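Local coordinates for uncharacterized protein (Aeromonas hydrophila J-1, PDB 6R1J) that is the AhlC component of AHL, a tripartite alpha-helical pore-forming toxin, captured in its soluble form, and probably takes part in assembling the membrane pore, at residues 12-17 against 43-48. The protein carries 3 engineered substitutions. Sequence-based numbering, arbitrary orientation.
Sequences NMQQAE and ALLPQV. With NA (sodium ion), chain D.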
ATOM      1  N   ASN A  12       4.580 -21.096   3.157  1.00 35.02           N
ATOM      2  CA  ASN A  12       4.397 -19.628   3.198  1.00 33.93           C
ATOM      3  C   ASN A  12       3.742 -19.236   4.528  1.00 35.12           C
ATOM      4  O   ASN A  12       4.168 -18.235   5.109  1.00 37.49           O
ATOM      5  CB  ASN A  12       3.609 -19.140   1.985  1.00 32.53           C
ATOM      6  CG  ASN A  12       4.381 -19.332   0.693  1.00 37.17           C
ATOM      7  OD1 ASN A  12       5.600 -19.329   0.728  1.00 36.48           O
ATOM      8  ND2 ASN A  12       3.685 -19.516  -0.418  1.00 31.60           N
ATOM      9  N   MET A  13       2.733 -19.973   4.955  1.00 35.06           N
ATOM     10  CA  MET A  13       2.053 -19.744   6.253  1.00 36.78           C
ATOM     11  C   MET A  13       3.056 -19.912   7.399  1.00 39.25           C
ATOM     12  O   MET A  13       3.040 -19.063   8.285  1.00 36.34           O
ATOM     13  CB  MET A  13       0.880 -20.689   6.427  1.00 37.00           C
ATOM     14  CG  MET A  13      -0.306 -20.287   5.583  1.00 38.54           C
ATOM     15  SD  MET A  13      -1.613 -21.533   5.564  1.00 39.17           S
ATOM     16  CE  MET A  13      -2.411 -21.202   7.126  1.00 40.56           C
ATOM     17  N   GLN A  14       3.953 -20.898   7.336  1.00 38.79           N
ATOM     18  CA  GLN A  14       4.998 -21.116   8.385  1.00 38.13           C
ATOM     19  C   GLN A  14       5.934 -19.900   8.464  1.00 38.33           C
ATOM     20  O   GLN A  14       6.232 -19.419   9.588  1.00 35.57           O
ATOM     21  CB  GLN A  14       5.721 -22.456   8.166  1.00 39.16           C
ATOM     22  CG  GLN A  14       4.838 -23.663   8.469  1.00 40.80           C
ATOM     23  CD  GLN A  14       5.330 -24.950   7.845  1.00 46.34           C
ATOM     24  OE1 GLN A  14       6.071 -24.920   6.883  1.00 39.27           O
ATOM     25  NE2 GLN A  14       4.851 -26.084   8.338  1.00 43.63           N
ATOM     26  N   GLN A  15       6.347 -19.353   7.330  1.00 38.29           N
ATOM     27  CA  GLN A  15       7.184 -18.134   7.314  1.00 41.44           C
ATOM     28  C   GLN A  15       6.388 -16.950   7.865  1.00 38.98           C
ATOM     29  O   GLN A  15       6.940 -16.190   8.666  1.00 43.57           O
ATOM     30  CB  GLN A  15       7.612 -17.781   5.897  1.00 44.83           C
ATOM     31  CG  GLN A  15       8.212 -16.386   5.765  1.00 53.06           C
ATOM     32  CD  GLN A  15       9.542 -16.217   6.477  1.00 59.98           C
ATOM     33  OE1 GLN A  15      10.594 -16.210   5.822  1.00 51.53           O
ATOM     34  NE2 GLN A  15       9.517 -16.083   7.808  1.00 49.78           N
ATOM     35  N   ALA A  16       5.151 -16.745   7.427  1.00 37.24           N
ATOM     36  CA  ALA A  16       4.404 -15.546   7.868  1.00 39.92           C
ATOM     37  C   ALA A  16       4.259 -15.615   9.400  1.00 39.57           C
ATOM     38  O   ALA A  16       4.438 -14.569  10.061  1.00 38.79           O
ATOM     39  CB  ALA A  16       3.073 -15.432   7.186  1.00 32.82           C
ATOM     40  N   GLU A  17       3.977 -16.810   9.909  1.00 37.83           N
ATOM     41  CA  GLU A  17       3.758 -17.075  11.350  1.00 37.23           C
ATOM     42  C   GLU A  17       5.007 -16.669  12.137  1.00 38.55           C
ATOM     43  O   GLU A  17       4.830 -16.012  13.161  1.00 38.28           O
ATOM     44  CB  GLU A  17       3.357 -18.529  11.580  1.00 38.59           C
ATOM     45  CG  GLU A  17       2.864 -18.819  13.002  1.00 39.72           C
ATOM     46  CD  GLU A  17       3.919 -19.241  14.004  1.00 45.96           C
ATOM     47  OE1 GLU A  17       5.069 -19.511  13.564  1.00 42.72           O
ATOM     48  OE2 GLU A  17       3.596 -19.280  15.241  1.00 42.42           O
ATOM     49  N   ALA A  43      -0.930 -27.232  15.237  1.00 39.14           N
ATOM     50  CA  ALA A  43      -1.963 -28.286  15.259  1.00 41.31           C
ATOM     51  C   ALA A  43      -2.641 -28.488  13.888  1.00 43.98           C
ATOM     52  O   ALA A  43      -2.726 -29.637  13.456  1.00 40.04           O
ATOM     53  CB  ALA A  43      -2.960 -27.940  16.337  1.00 41.13           C
ATOM     54  N   LEU A  44      -3.036 -27.432  13.165  1.00 39.17           N
ATOM     55  CA  LEU A  44      -3.899 -27.624  11.970  1.00 35.03           C
ATOM     56  C   LEU A  44      -3.047 -27.987  10.734  1.00 34.63           C
ATOM     57  O   LEU A  44      -3.470 -28.924  10.022  1.00 37.69           O
ATOM     58  CB  LEU A  44      -4.776 -26.388  11.753  1.00 38.06           C
ATOM     59  CG  LEU A  44      -5.601 -26.362  10.459  1.00 37.78           C
ATOM     60  CD1 LEU A  44      -6.662 -27.442  10.444  1.00 37.08           C
ATOM     61  CD2 LEU A  44      -6.241 -24.987  10.255  1.00 40.86           C
ATOM     62  N   LEU A  45      -1.875 -27.391  10.514  1.00 35.30           N
ATOM     63  CA  LEU A  45      -1.117 -27.696   9.268  1.00 37.93           C
ATOM     64  C   LEU A  45      -0.669 -29.162   9.272  1.00 42.19           C
ATOM     65  O   LEU A  45      -0.729 -29.784   8.224  1.00 41.07           O
ATOM     66  CB  LEU A  45      -0.008 -26.685   9.025  1.00 37.60           C
ATOM     67  CG  LEU A  45      -0.492 -25.245   8.841  1.00 37.36           C
ATOM     68  CD1 LEU A  45       0.657 -24.347   8.469  1.00 41.03           C
ATOM     69  CD2 LEU A  45      -1.622 -25.137   7.828  1.00 37.12           C
ATOM     70  N   PRO A  46      -0.250 -29.785  10.398  1.00 42.97           N
ATOM     71  CA  PRO A  46      -0.037 -31.241  10.426  1.00 38.18           C
ATOM     72  C   PRO A  46      -1.295 -32.051  10.055  1.00 36.41           C
ATOM     73  O   PRO A  46      -1.170 -33.026   9.339  1.00 37.35           O
ATOM     74  CB  PRO A  46       0.451 -31.496  11.869  1.00 41.06           C
ATOM     75  CG  PRO A  46       1.133 -30.188  12.230  1.00 41.46           C
ATOM     76  CD  PRO A  46       0.198 -29.145  11.645  1.00 41.10           C
ATOM     77  N   GLN A  47      -2.492 -31.648  10.500  1.00 35.99           N
ATOM     78  CA  GLN A  47      -3.755 -32.327  10.146  1.00 35.27           C
ATOM     79  C   GLN A  47      -4.019 -32.145   8.648  1.00 37.63           C
ATOM     80  O   GLN A  47      -4.549 -33.098   8.016  1.00 36.15           O
ATOM     81  CB  GLN A  47      -4.964 -31.841  10.950  1.00 42.08           C
ATOM     82  CG  GLN A  47      -4.898 -32.167  12.439  1.00 47.34           C
ATOM     83  CD  GLN A  47      -5.982 -31.445  13.211  1.00 54.36           C
ATOM     84  OE1 GLN A  47      -6.413 -30.352  12.857  1.00 47.77           O
ATOM     85  NE2 GLN A  47      -6.418 -32.038  14.306  1.00 59.33           N
ATOM     86  N   VAL A  48      -3.666 -31.000   8.075  1.00 36.29           N
ATOM     87  CA  VAL A  48      -3.801 -30.812   6.600  1.00 34.02           C
ATOM     88  C   VAL A  48      -2.822 -31.770   5.902  1.00 36.25           C
ATOM     89  O   VAL A  48      -3.209 -32.352   4.874  1.00 36.92           O
ATOM     90  CB  VAL A  48      -3.594 -29.361   6.135  1.00 36.09           C
ATOM     91  CG1 VAL A  48      -3.579 -29.273   4.620  1.00 35.36           C
ATOM     92  CG2 VAL A  48      -4.641 -28.426   6.732  1.00 36.55           C
TER
HETATM   93 NA    NA D 302       4.916 -20.474  16.872  1.00 62.26          NA
HETATM   94  O   HOH W   1       7.238 -19.672  15.233  1.00 54.87           O
HETATM   95  O   HOH W   2       3.110 -22.816  16.839  1.00 47.41           O
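L45 meets helix 5-21 with both of its methyl groups, and so illustrates how one branched side chain can join two helical segments, here 12-17 and 43-48, by apolar packing without a hydrogen bond. Its CD2 lies 4.1 Å from CE of M13, while its CD1 reaches both M13 and Q14, standing 4.2 Å from CB of the methionine; the side chains of L45 and M13 run obliquely past one another. A bend at the last torsion of M13 (chi3 80°) turns the terminal methyl out of line with the otherwise extended chain. Q14 joins through its aliphatic part: CG comes within 4.2 Å of L45 CD1.

This is helix-to-helix packing in an elongated, almost wholly helical bundle, where the consecutive helices 5-21 and 28-70 form an antiparallel helical hairpin. F207 and F211 of helix 163-236 also touch M13, while I10 and V40 close on L45, placing the pair in a shared apolar core. With three residues touching, 138 Å² is buried between the segments; the CA atoms of Q14 and L45 are 9.0 Å apart.

Away from this packing, E17 binds a sodium ion through OE2 alone, at 2.4 Å, and Q21 hydrogen-bonds to that same oxygen. Two waters, each at a long 3.0 Å, are further ligands of the sodium ion, and one of them donates a hydrogen bond to E17 OE1. On Q15, the amide pairs with backbone atoms of S22 and S24 of the second subunit.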